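Local structure of periplasmic binding protein/LacI transcriptional regulator (Brachyspira murdochii, 4KQC) at residues D4-V9 and I59-D64; A67-T72 and I90-G95; I119-M124 and E159-R164; I143-L148 and G208-N213. The protein probably binds a carbohydrate between its two lobes, as sugar-binding proteins of ABC transporters do. All blocks are in the same frame, centred on the assembly; numbering follows the deposited sequence. Where two conformers were deposited one is given.

Contact 1: residues D4-V9 and I59-D64; sequences DPYIAV and INKNPD
Tyr6 and Asp64 join the first strand of the N-terminal lobe to the turn that follows helix 48-60, within the type I periplasmic binding protein fold. That helix belongs to a beta-alpha-beta crossover that leaves strand 36-40, passes over strand 6-10 and returns as strand 66-68, so segment 59-64 comes down across the start of strand 6-10. The tight part is here. Tyr6 N gives a nearly straight bond (168°) to Asp64 OD2 at 2.8 Å, reaching it from the anti side and well out of the carboxylate plane, while Asp64 N returns a bond of 2.9 Å to Tyr6 O. The pair grips both polar backbone atoms of Tyr6. Pro63 fills the next place, with Pro63 CB 3.7 Å from Tyr6 CD2 at the edge of the phenol ring. Pro63 CG lies 4.2 Å from Ala8 CB, a buried methyl. Asn62, with positive phi, turns the chain out of the helix just before this proline.

The outer side is much looser. With CG of Tyr6 anti to the backbone N (chi1 178°), the ring reaches along the turn to the solvent-exposed Lys61. The lysine chain runs extended past CG, and its CD lies obliquely to the ring. Both polar ends depend chiefly on Glu58, which is hydrogen-bonded to Tyr6 OH and forms a salt bridge with Lys61 NZ. Between themselves, Lys61 NZ and Tyr6 OH make only a weak bond, at 3.3 Å.

Contact 2: residues A67-T72 and I90-G95; sequences AFAAVT and IGFDSG
Turned between its own backbone N and carbonyl carbon (chi1 75°), CG of Phe92 carries the ring back against Ala67, Phe68 and Ala69. The two strands are the parallel, neighbouring arms of a beta-alpha-beta unit whose connecting helix is 76-84. Ala67 pairs with Ile90 and Phe68 with Gly91. Phe68 N binds Ile90 O at 2.9 Å, and Phe92 N binds Phe68 O at 3.1 Å.

The Phe92 ring sets one edge to the backbone, with Phe68 N in its plane, and receives Ala69 CB over a face, the methyl 4.1 Å from the ring centroid and 16° off the normal. Beyond the segments the same ring meets Val9, Val22 and Ile276, in the core of the lobe. With an alanine in place of Phe92, the Ala69 methyl would probably lose its aromatic cover and a gap would be likely to open between the strand ends and the flanking helices.

Past the strand, a type II' turn from Phe92 to Gly95, closed by Gly95 N to Phe92 O at 2.8 Å, swings the chain back to segment 67-72, in the region of the C-terminal strand ends that faces the ligand cleft in this fold. There Ala70 N bonds to Gly95 O at 3.0 Å. Ser94 OG, also bound by Lys12, donates to a water at 2.7 Å, and that water donates in turn to Ala70 O and Gly95 O.

Contact 3: residues I119-M124 and E159-R164; sequences IVADKM and EGFVKR
Helix segments 119-124 and 159-164 run in the same general direction, 43° apart with axes 8.1 Å at closest approach, and come nearest at Ala121 and Phe161, whose CA atoms are 5.1 Å apart. The small alanine permits this closeness. Its CB lies over one face of the Phe161 ring, 4.2 Å from the centroid, while on its other flank the same methyl touches Arg164 CB at 3.8 Å. A chi1 of 180° carries the Phe161 ring in between helix 113-133 and the sheet, where Met124 (a selenomethionine) brings CB to the ring edge, 4.1 Å from CE2. Val120 CG1 also reaches CE2, crossing the ring's side chain at about a right angle.

Arg164 was built in two conformers, so its bridge is less certain: NE donates to Asp122 OD1 at 2.7 Å. The carboxylate offers its syn lone pair, and the oxygen sits in the guanidinium plane, although the two planes are turned 80° against each other. Arg164 NH1 has a second acidic partner, Glu167 on the same helix. Replacing Asp122 by an alanine would probably cost the arginine its inter-helix charge partner and leave its NE end freer to turn.

Apolar packing inside and an ionic link at the outer edge join two helices on one face of the C-terminal lobe's sheet, as in the three-layer alpha/beta/alpha lobes of type I periplasmic binding proteins.

Contact 4: residues I143-L148 and G208-N213; sequences IAVLQL and GIYLSN
Leu146 O is held twice by Ser212: the backbone N reaches it at 3.2 Å, and OG donates to it at 2.7 Å, in the carbonyl plane on a lone pair. A chi1 of 69° brings Ser212 OG to the same carbonyl that its backbone N already binds. Before this point the pairing is regular: Tyr210 N to Ala144 O and Leu146 N to Tyr210 O are both 2.8 Å, and Ala144 N to Gly208 O is 3.0 Å. On one face Val145 CG1 meets Tyr210 CD2 at 3.8 Å, the two side chains crossing at a slant.

These are adjacent parallel strands in the C-terminal lobe of the periplasmic binding protein fold, with strand 179-184 on the far side of 141-146. Just past the strands, Leu148 packs its CB 3.5 Å from Asn213 ND2 and its CD2 3.5 Å from Ser212 OG.

A second shell holds these side chains. The Tyr210 ring stacks on Phe161 of helix 152-171, and its OH bonds to Arg157 O. Asn213 is the N-cap of helix 214-223; its ND2 is bonded to Gln189 OE1 and its OD1 to Met216 N.

In the fold
From the N terminus, contact 1 closes the loop that runs from strand 6-10 through strand 36-40 and helix 48-60. Contact 2 follows in series, closing the shorter crossover through helix 76-84. The two touch in the N-terminal lobe, where Ala8 O lies 2.8 Å from Ala67 N in neighbouring strands. The chain then enters the other lobe. There contacts 3 and 4 cross: segments 119-124, 143-148, 159-164 and 208-213 alternate, so helix pairing and strand pairing interlock, with Val120 packed against Tyr210 and Met124 CE against Ile209 O. The two pairs of contacts lie on opposite sides of the chain's centre; contacts 2 and 4 approach to about 8 Å between nearest atoms.

Contact 1: residues D4-V9 and I59-D64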
loop_
_atom_site.group_PDB
_atom_site.type_symbol
_atom_site.label_atom_id
_atom_site.label_comp_id
_atom_site.label_asym_id
_atom_site.label_seq_id
_atom_site.Cartn_x
_atom_site.Cartn_y
_atom_site.Cartn_z
ATOM N N ASP A 4 2.131 -31.396 -17.155
ATOM C CA ASP A 4 1.158 -30.304 -17.350
ATOM C C ASP A 4 1.393 -29.243 -16.272
ATOM O O ASP A 4 0.725 -29.262 -15.224
ATOM C CB ASP A 4 -0.270 -30.835 -17.256
ATOM C CG ASP A 4 -1.279 -29.880 -17.840
ATOM O OD1 ASP A 4 -0.852 -28.985 -18.593
ATOM O OD2 ASP A 4 -2.491 -30.035 -17.552
ATOM N N PRO A 5 2.363 -28.380 -16.495
ATOM C CA PRO A 5 2.790 -27.426 -15.508
ATOM C C PRO A 5 1.661 -26.535 -15.037
ATOM O O PRO A 5 0.859 -26.057 -15.842
ATOM C CB PRO A 5 3.887 -26.661 -16.206
ATOM C CG PRO A 5 4.419 -27.631 -17.266
ATOM C CD PRO A 5 3.253 -28.411 -17.674
ATOM N N TYR A 6 1.573 -26.391 -13.718
ATOM C CA TYR A 6 0.454 -25.696 -13.112
ATOM C C TYR A 6 0.865 -25.046 -11.800
ATOM O O TYR A 6 1.424 -25.683 -10.943
ATOM C CB TYR A 6 -0.726 -26.651 -12.818
ATOM C CG TYR A 6 -1.918 -25.981 -12.125
ATOM C CD1 TYR A 6 -2.889 -25.256 -12.834
ATOM C CD2 TYR A 6 -2.108 -26.120 -10.740
ATOM C CE1 TYR A 6 -3.962 -24.669 -12.164
ATOM C CE2 TYR A 6 -3.177 -25.536 -10.067
ATOM C CZ TYR A 6 -4.103 -24.840 -10.799
ATOM O OH TYR A 6 -5.158 -24.273 -10.132
ATOM N N ILE A 7 0.577 -23.750 -11.703
ATOM C CA ILE A 7 0.884 -22.977 -10.492
ATOM C C ILE A 7 -0.356 -22.239 -10.003
ATOM O O ILE A 7 -1.107 -21.616 -10.782
ATOM C CB ILE A 7 2.022 -21.955 -10.780
ATOM C CG1 ILE A 7 3.358 -22.688 -10.939
ATOM C CG2 ILE A 7 2.117 -20.918 -9.642
ATOM C CD1 ILE A 7 4.523 -21.813 -11.417
ATOM N N ALA A 8 -0.630 -22.350 -8.718
ATOM C CA ALA A 8 -1.777 -21.709 -8.095
ATOM C C ALA A 8 -1.399 -20.333 -7.628
ATOM O O ALA A 8 -0.376 -20.160 -6.936
ATOM C CB ALA A 8 -2.215 -22.512 -6.890
ATOM N N VAL A 9 -2.198 -19.355 -8.030
ATOM C CA VAL A 9 -2.050 -17.998 -7.560
ATOM C C VAL A 9 -3.298 -17.574 -6.781
ATOM O O VAL A 9 -4.390 -17.502 -7.363
ATOM C CB VAL A 9 -1.806 -16.998 -8.688
ATOM C CG1 VAL A 9 -1.619 -15.611 -8.108
ATOM C CG2 VAL A 9 -0.571 -17.432 -9.484
ATOM N N ILE A 59 -4.343 -26.126 -2.738
ATOM C CA ILE A 59 -3.352 -27.033 -2.164
ATOM C C ILE A 59 -3.718 -28.476 -2.577
ATOM O O ILE A 59 -2.862 -29.290 -2.938
ATOM C CB ILE A 59 -3.309 -26.907 -0.632
ATOM C CG1 ILE A 59 -2.760 -25.561 -0.196
ATOM C CG2 ILE A 59 -2.457 -28.036 -0.064
ATOM C CD1 ILE A 59 -2.978 -25.225 1.246
ATOM N N ASN A 60 -4.987 -28.804 -2.474
ATOM C CA ASN A 60 -5.456 -30.117 -2.805
ATOM C C ASN A 60 -5.188 -30.582 -4.225
ATOM O O ASN A 60 -5.153 -31.807 -4.496
ATOM C CB ASN A 60 -6.972 -30.227 -2.521
ATOM C CG ASN A 60 -7.337 -30.129 -1.065
ATOM O OD1 ASN A 60 -6.502 -30.219 -0.204
ATOM N ND2 ASN A 60 -8.596 -29.864 -0.804
ATOM N N LYS A 61 -5.008 -29.636 -5.157
ATOM C CA LYS A 61 -4.627 -29.906 -6.554
ATOM C C LYS A 61 -3.200 -30.379 -6.795
ATOM O O LYS A 61 -2.837 -30.718 -7.969
ATOM C CB LYS A 61 -4.888 -28.678 -7.413
ATOM C CG LYS A 61 -6.360 -28.269 -7.429
ATOM C CD LYS A 61 -6.558 -27.057 -8.345
ATOM C CE LYS A 61 -8.005 -26.645 -8.442
ATOM N NZ LYS A 61 -8.136 -25.410 -9.256
ATOM N N ASN A 62 -2.397 -30.381 -5.726
ATOM C CA ASN A 62 -0.977 -30.646 -5.816
ATOM C C ASN A 62 -0.297 -29.829 -6.916
ATOM O O ASN A 62 0.301 -30.403 -7.812
ATOM C CB ASN A 62 -0.747 -32.134 -6.037
ATOM C CG ASN A 62 -1.157 -32.932 -4.829
ATOM O OD1 ASN A 62 -0.774 -32.572 -3.689
ATOM N ND2 ASN A 62 -2.010 -33.985 -5.025
ATOM N N PRO A 63 -0.384 -28.508 -6.847
ATOM C CA PRO A 63 0.267 -27.648 -7.840
ATOM C C PRO A 63 1.778 -27.696 -7.712
ATOM O O PRO A 63 2.338 -28.089 -6.697
ATOM C CB PRO A 63 -0.270 -26.267 -7.521
ATOM C CG PRO A 63 -0.533 -26.321 -6.065
ATOM C CD PRO A 63 -0.964 -27.733 -5.759
ATOM N N ASP A 64 2.450 -27.277 -8.762
ATOM C CA ASP A 64 3.876 -27.208 -8.771
ATOM C C ASP A 64 4.517 -26.127 -7.841
ATOM O O ASP A 64 5.676 -26.260 -7.402
ATOM C CB ASP A 64 4.307 -26.966 -10.206
ATOM C CG ASP A 64 3.814 -28.085 -11.160
ATOM O OD1 ASP A 64 3.904 -29.238 -10.769
ATOM O OD2 ASP A 64 3.539 -27.778 -12.285
#

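Contact 2: residues A67-T72 and I90-G95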
loop_
_atom_site.group_PDB
_atom_site.type_symbol
_atom_site.label_atom_id
_atom_site.label_comp_id
_atom_site.label_asym_id
_atom_site.label_seq_id
_atom_site.Cartn_x
_atom_site.Cartn_y
_atom_site.Cartn_z
ATOM N N ALA A 67 1.691 -19.169 -5.275
ATOM C CA ALA A 67 1.943 -17.756 -4.926
ATOM C C ALA A 67 0.735 -17.259 -4.187
ATOM O O ALA A 67 -0.432 -17.494 -4.628
ATOM C CB ALA A 67 2.211 -16.919 -6.165
ATOM N N PHE A 68 0.952 -16.532 -3.100
ATOM C CA PHE A 68 -0.101 -16.175 -2.164
ATOM C C PHE A 68 0.004 -14.746 -1.629
ATOM O O PHE A 68 1.118 -14.335 -1.196
ATOM C CB PHE A 68 -0.073 -17.182 -0.990
ATOM C CG PHE A 68 -1.213 -16.967 0.084
ATOM C CD1 PHE A 68 -2.509 -16.585 -0.277
ATOM C CD2 PHE A 68 -0.969 -17.191 1.454
ATOM C CE1 PHE A 68 -3.529 -16.451 0.644
ATOM C CE2 PHE A 68 -2.010 -17.069 2.395
ATOM C CZ PHE A 68 -3.285 -16.669 2.006
ATOM N N ALA A 69 -1.113 -14.009 -1.683
ATOM C CA ALA A 69 -1.232 -12.668 -1.042
ATOM C C ALA A 69 -2.388 -12.764 -0.091
ATOM O O ALA A 69 -3.523 -12.757 -0.563
ATOM C CB ALA A 69 -1.538 -11.608 -2.079
ATOM N N ALA A 70 -2.101 -12.793 1.204
ATOM C CA ALA A 70 -3.134 -13.086 2.236
ATOM C C ALA A 70 -3.952 -11.804 2.511
ATOM O O ALA A 70 -3.371 -10.733 2.678
ATOM C CB ALA A 70 -2.500 -13.551 3.507
ATOM N N VAL A 71 -5.270 -11.928 2.562
ATOM C CA VAL A 71 -6.108 -10.887 3.149
ATOM C C VAL A 71 -5.911 -11.006 4.680
ATOM O O VAL A 71 -5.194 -11.905 5.168
ATOM C CB VAL A 71 -7.581 -10.989 2.707
ATOM C CG1 VAL A 71 -7.726 -10.769 1.185
ATOM C CG2 VAL A 71 -8.249 -12.249 3.214
ATOM N N THR A 72 -6.554 -10.153 5.467
ATOM C CA THR A 72 -6.519 -10.255 6.912
ATOM C C THR A 72 -7.104 -11.582 7.379
ATOM O O THR A 72 -8.144 -11.939 6.918
ATOM C CB THR A 72 -7.375 -9.110 7.528
ATOM O OG1 THR A 72 -6.748 -7.862 7.189
ATOM C CG2 THR A 72 -7.443 -9.168 8.969
ATOM N N ILE A 90 5.538 -18.934 -2.494
ATOM C CA ILE A 90 6.015 -17.572 -2.784
ATOM C C ILE A 90 4.983 -16.632 -2.239
ATOM O O ILE A 90 3.774 -16.818 -2.497
ATOM C CB ILE A 90 6.133 -17.378 -4.309
ATOM C CG1 ILE A 90 7.140 -18.354 -4.939
ATOM C CG2 ILE A 90 6.429 -15.936 -4.737
ATOM C CD1 ILE A 90 8.494 -18.345 -4.294
ATOM N N GLY A 91 5.396 -15.596 -1.524
ATOM C CA GLY A 91 4.460 -14.499 -1.231
ATOM C C GLY A 91 4.477 -13.445 -2.351
ATOM O O GLY A 91 5.514 -13.227 -3.054
ATOM N N PHE A 92 3.390 -12.714 -2.478
ATOM C CA PHE A 92 3.385 -11.553 -3.316
ATOM C C PHE A 92 2.507 -10.456 -2.787
ATOM O O PHE A 92 1.624 -10.698 -1.992
ATOM C CB PHE A 92 3.159 -11.900 -4.792
ATOM C CG PHE A 92 1.757 -12.262 -5.156
ATOM C CD1 PHE A 92 1.220 -13.410 -4.683
ATOM C CD2 PHE A 92 0.999 -11.477 -6.004
ATOM C CE1 PHE A 92 -0.045 -13.798 -5.034
ATOM C CE2 PHE A 92 -0.276 -11.845 -6.370
ATOM C CZ PHE A 92 -0.820 -13.024 -5.869
ATOM N N ASP A 93 2.764 -9.214 -3.217
ATOM C CA ASP A 93 2.084 -8.064 -2.572
ATOM C C ASP A 93 2.370 -8.147 -1.034
ATOM O O ASP A 93 3.508 -8.463 -0.650
ATOM C CB ASP A 93 0.577 -8.066 -2.928
ATOM C CG ASP A 93 -0.103 -6.787 -2.580
ATOM O OD1 ASP A 93 0.160 -5.777 -3.304
ATOM O OD2 ASP A 93 -0.838 -6.761 -1.593
ATOM N N SER A 94 1.378 -7.998 -0.151
ATOM C CA SER A 94 1.681 -8.107 1.260
ATOM C C SER A 94 2.065 -9.528 1.678
ATOM O O SER A 94 2.547 -9.728 2.839
ATOM C CB SER A 94 0.515 -7.570 2.089
ATOM O OG SER A 94 -0.668 -8.155 1.648
ATOM N N GLY A 95 1.818 -10.526 0.807
ATOM C CA GLY A 95 2.334 -11.871 1.029
ATOM C C GLY A 95 1.740 -12.526 2.255
ATOM O O GLY A 95 0.540 -12.449 2.475
HETATM O O HOH W 1 -0.879 -10.317 3.284
#

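Contact 3: residues I119-M124 and E159-R164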
loop_
_atom_site.group_PDB
_atom_site.type_symbol
_atom_site.label_atom_id
_atom_site.label_comp_id
_atom_site.label_asym_id
_atom_site.label_seq_id
_atom_site.Cartn_x
_atom_site.Cartn_y
_atom_site.Cartn_z
ATOM N N ILE A 119 9.395 8.040 0.396
ATOM C CA ILE A 119 9.289 8.985 -0.725
ATOM C C ILE A 119 8.287 10.069 -0.294
ATOM O O ILE A 119 8.502 11.270 -0.504
ATOM C CB ILE A 119 8.807 8.307 -2.042
ATOM C CG1 ILE A 119 9.805 7.245 -2.532
ATOM C CG2 ILE A 119 8.444 9.385 -3.057
ATOM C CD1 ILE A 119 9.253 6.353 -3.614
ATOM N N VAL A 120 7.186 9.639 0.327
ATOM C CA VAL A 120 6.159 10.587 0.699
ATOM C C VAL A 120 6.755 11.528 1.770
ATOM O O VAL A 120 6.508 12.715 1.734
ATOM C CB VAL A 120 4.857 9.881 1.193
ATOM C CG1 VAL A 120 3.796 10.909 1.575
ATOM C CG2 VAL A 120 4.288 8.993 0.077
ATOM N N ALA A 121 7.542 11.002 2.717
ATOM C CA ALA A 121 8.178 11.867 3.729
ATOM C C ALA A 121 9.088 12.877 3.061
ATOM O O ALA A 121 9.056 14.060 3.435
ATOM C CB ALA A 121 8.978 11.026 4.719
ATOM N N ASP A 122 9.828 12.435 2.074
ATOM C CA ASP A 122 10.756 13.404 1.367
ATOM C C ASP A 122 9.951 14.571 0.762
ATOM O O ASP A 122 10.303 15.762 0.932
ATOM C CB ASP A 122 11.526 12.730 0.219
ATOM C CG ASP A 122 12.487 11.654 0.667
ATOM O OD1 ASP A 122 12.999 11.672 1.792
ATOM O OD2 ASP A 122 12.722 10.722 -0.155
ATOM N N LYS A 123 8.866 14.245 0.083
ATOM C CA LYS A 123 8.018 15.248 -0.548
ATOM C C LYS A 123 7.329 16.122 0.492
ATOM O O LYS A 123 7.170 17.341 0.275
ATOM C CB LYS A 123 6.972 14.561 -1.436
ATOM C CG LYS A 123 7.531 13.786 -2.590
ATOM C CD LYS A 123 8.190 14.690 -3.600
ATOM C CE LYS A 123 8.711 13.774 -4.714
ATOM N NZ LYS A 123 9.363 14.579 -5.770
HETATM N N MSE A 124 6.837 15.523 1.588
HETATM C CA MSE A 124 6.190 16.315 2.621
HETATM C C MSE A 124 7.134 17.281 3.299
HETATM O O MSE A 124 6.752 18.415 3.609
HETATM C CB MSE A 124 5.550 15.384 3.679
HETATM C CG MSE A 124 4.814 16.131 4.802
HETATM SE SE MSE A 124 2.991 16.628 4.268
HETATM C CE MSE A 124 2.104 14.823 4.096
ATOM N N GLU A 159 5.729 3.574 9.624
ATOM C CA GLU A 159 7.120 3.627 10.152
ATOM C C GLU A 159 8.036 4.212 9.092
ATOM O O GLU A 159 8.929 4.988 9.408
ATOM C CB GLU A 159 7.663 2.252 10.582
ATOM C CG GLU A 159 7.337 1.805 12.027
ATOM C CD GLU A 159 8.041 0.503 12.510
ATOM O OE1 GLU A 159 8.727 -0.229 11.735
ATOM O OE2 GLU A 159 7.861 0.182 13.695
ATOM N N GLY A 160 7.853 3.792 7.837
ATOM C CA GLY A 160 8.727 4.288 6.739
ATOM C C GLY A 160 8.715 5.814 6.631
ATOM O O GLY A 160 9.762 6.463 6.401
ATOM N N PHE A 161 7.520 6.389 6.704
ATOM C CA PHE A 161 7.297 7.815 6.690
ATOM C C PHE A 161 7.902 8.449 7.961
ATOM O O PHE A 161 8.627 9.417 7.928
ATOM C CB PHE A 161 5.774 8.105 6.566
ATOM C CG PHE A 161 5.463 9.590 6.555
ATOM C CD1 PHE A 161 5.327 10.274 7.738
ATOM C CD2 PHE A 161 5.339 10.296 5.361
ATOM C CE1 PHE A 161 5.120 11.630 7.764
ATOM C CE2 PHE A 161 5.055 11.644 5.383
ATOM C CZ PHE A 161 4.991 12.314 6.550
ATOM N N VAL A 162 7.520 7.927 9.135
ATOM C CA VAL A 162 7.967 8.513 10.383
ATOM C C VAL A 162 9.502 8.573 10.447
ATOM O O VAL A 162 10.075 9.594 10.831
ATOM C CB VAL A 162 7.345 7.736 11.586
ATOM C CG1 VAL A 162 7.952 8.166 12.898
ATOM C CG2 VAL A 162 5.876 8.022 11.603
ATOM N N LYS A 163 10.155 7.439 10.128
ATOM C CA LYS A 163 11.626 7.312 10.208
ATOM C C LYS A 163 12.257 8.343 9.289
ATOM O O LYS A 163 13.126 9.112 9.704
ATOM C CB LYS A 163 12.113 5.885 9.840
ATOM C CG LYS A 163 13.619 5.615 9.999
ATOM C CD LYS A 163 13.987 5.044 11.379
ATOM C CE LYS A 163 15.506 4.889 11.603
ATOM N NZ LYS A 163 16.134 3.773 10.827
ATOM N N ARG A 164 11.805 8.400 8.043
ATOM C CA ARG A 164 12.452 9.313 7.100
ATOM C C ARG A 164 12.158 10.777 7.456
ATOM O O ARG A 164 13.050 11.638 7.395
ATOM C CB ARG A 164 12.033 9.019 5.670
ATOM C CG ARG A 164 12.660 9.920 4.619
ATOM C CD ARG A 164 14.160 9.751 4.580
ATOM N NE ARG A 164 14.744 10.448 3.440
ATOM C CZ ARG A 164 16.035 10.736 3.269
ATOM N NH1 ARG A 164 16.968 10.328 4.137
ATOM N NH2 ARG A 164 16.404 11.426 2.199
#

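Contact 4: residues I143-L148 and G208-N213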
loop_
_atom_site.group_PDB
_atom_site.type_symbol
_atom_site.label_atom_id
_atom_site.label_comp_id
_atom_site.label_asym_id
_atom_site.label_seq_id
_atom_site.Cartn_x
_atom_site.Cartn_y
_atom_site.Cartn_z
ATOM N N ILE A 143 2.037 17.106 11.958
ATOM C CA ILE A 143 1.787 16.316 10.762
ATOM C C ILE A 143 1.097 15.000 11.177
ATOM O O ILE A 143 1.605 14.256 12.030
ATOM C CB ILE A 143 3.068 16.019 9.998
ATOM C CG1 ILE A 143 3.748 17.344 9.537
ATOM C CG2 ILE A 143 2.770 15.122 8.809
ATOM C CD1 ILE A 143 4.867 17.856 10.427
ATOM N N ALA A 144 -0.075 14.748 10.631
ATOM C CA ALA A 144 -0.840 13.554 10.969
ATOM C C ALA A 144 -0.499 12.430 10.025
ATOM O O ALA A 144 -0.354 12.650 8.793
ATOM C CB ALA A 144 -2.298 13.868 10.864
ATOM N N VAL A 145 -0.349 11.240 10.566
ATOM C CA VAL A 145 -0.106 10.038 9.767
ATOM C C VAL A 145 -1.336 9.131 9.990
ATOM O O VAL A 145 -1.498 8.633 11.079
ATOM C CB VAL A 145 1.179 9.357 10.231
ATOM C CG1 VAL A 145 1.342 7.945 9.602
ATOM C CG2 VAL A 145 2.390 10.267 9.984
ATOM N N LEU A 146 -2.145 8.884 8.966
ATOM C CA LEU A 146 -3.281 7.985 9.104
ATOM C C LEU A 146 -2.770 6.634 8.682
ATOM O O LEU A 146 -2.561 6.372 7.478
ATOM C CB LEU A 146 -4.453 8.442 8.232
ATOM C CG LEU A 146 -5.355 9.509 8.865
ATOM C CD1 LEU A 146 -6.339 8.868 9.840
ATOM C CD2 LEU A 146 -4.590 10.628 9.549
ATOM N N GLN A 147 -2.519 5.813 9.691
ATOM C CA GLN A 147 -1.979 4.477 9.515
ATOM C C GLN A 147 -3.103 3.487 9.365
ATOM O O GLN A 147 -3.978 3.491 10.209
ATOM C CB GLN A 147 -1.153 4.156 10.772
ATOM C CG GLN A 147 -0.766 2.691 10.889
ATOM C CD GLN A 147 0.123 2.396 12.081
ATOM O OE1 GLN A 147 0.737 3.298 12.641
ATOM N NE2 GLN A 147 0.186 1.142 12.479
ATOM N N LEU A 148 -3.126 2.713 8.276
ATOM C CA LEU A 148 -4.375 1.972 7.920
ATOM C C LEU A 148 -4.794 0.917 8.928
ATOM O O LEU A 148 -5.994 0.662 9.115
ATOM C CB LEU A 148 -4.284 1.383 6.486
ATOM C CG LEU A 148 -3.124 0.384 6.315
ATOM C CD1 LEU A 148 -3.688 -0.981 6.019
ATOM C CD2 LEU A 148 -2.087 0.742 5.292
ATOM N N GLY A 208 0.015 19.044 7.704
ATOM C CA GLY A 208 0.018 18.018 6.623
ATOM C C GLY A 208 -0.643 16.770 7.127
ATOM O O GLY A 208 -0.729 16.550 8.320
ATOM N N ILE A 209 -1.058 15.951 6.176
ATOM C CA ILE A 209 -1.680 14.686 6.454
ATOM C C ILE A 209 -1.182 13.672 5.469
ATOM O O ILE A 209 -1.251 13.899 4.237
ATOM C CB ILE A 209 -3.186 14.810 6.311
ATOM C CG1 ILE A 209 -3.761 15.889 7.278
ATOM C CG2 ILE A 209 -3.791 13.435 6.522
ATOM C CD1 ILE A 209 -5.260 16.179 7.068
ATOM N N TYR A 210 -0.631 12.582 5.981
ATOM C CA TYR A 210 -0.174 11.440 5.134
ATOM C C TYR A 210 -1.244 10.316 5.245
ATOM O O TYR A 210 -1.595 9.844 6.340
ATOM C CB TYR A 210 1.175 10.920 5.615
ATOM C CG TYR A 210 1.553 9.550 5.100
ATOM C CD1 TYR A 210 1.408 9.177 3.784
ATOM C CD2 TYR A 210 2.113 8.617 5.940
ATOM C CE1 TYR A 210 1.854 7.936 3.311
ATOM C CE2 TYR A 210 2.475 7.381 5.493
ATOM C CZ TYR A 210 2.371 7.034 4.204
ATOM O OH TYR A 210 2.767 5.785 3.840
ATOM N N LEU A 211 -1.792 9.946 4.088
ATOM C CA LEU A 211 -2.794 8.912 3.906
ATOM C C LEU A 211 -2.147 7.606 3.455
ATOM O O LEU A 211 -1.636 7.553 2.352
ATOM C CB LEU A 211 -3.789 9.444 2.855
ATOM C CG LEU A 211 -4.441 10.809 3.091
ATOM C CD1 LEU A 211 -5.099 11.304 1.815
ATOM C CD2 LEU A 211 -5.390 10.701 4.261
ATOM N N SER A 212 -2.022 6.618 4.344
ATOM C CA SER A 212 -1.255 5.392 4.077
ATOM C C SER A 212 -1.863 4.418 3.086
ATOM O O SER A 212 -1.165 3.488 2.691
ATOM C CB SER A 212 -0.825 4.689 5.372
ATOM O OG SER A 212 -1.928 4.144 6.050
ATOM N N ASN A 213 -3.130 4.588 2.698
ATOM C CA ASN A 213 -3.707 3.729 1.692
ATOM C C ASN A 213 -4.928 4.372 1.063
ATOM O O ASN A 213 -5.315 5.478 1.425
ATOM C CB ASN A 213 -3.941 2.271 2.154
ATOM C CG ASN A 213 -5.158 2.107 2.987
ATOM O OD1 ASN A 213 -5.734 3.069 3.413
ATOM N ND2 ASN A 213 -5.517 0.854 3.289
#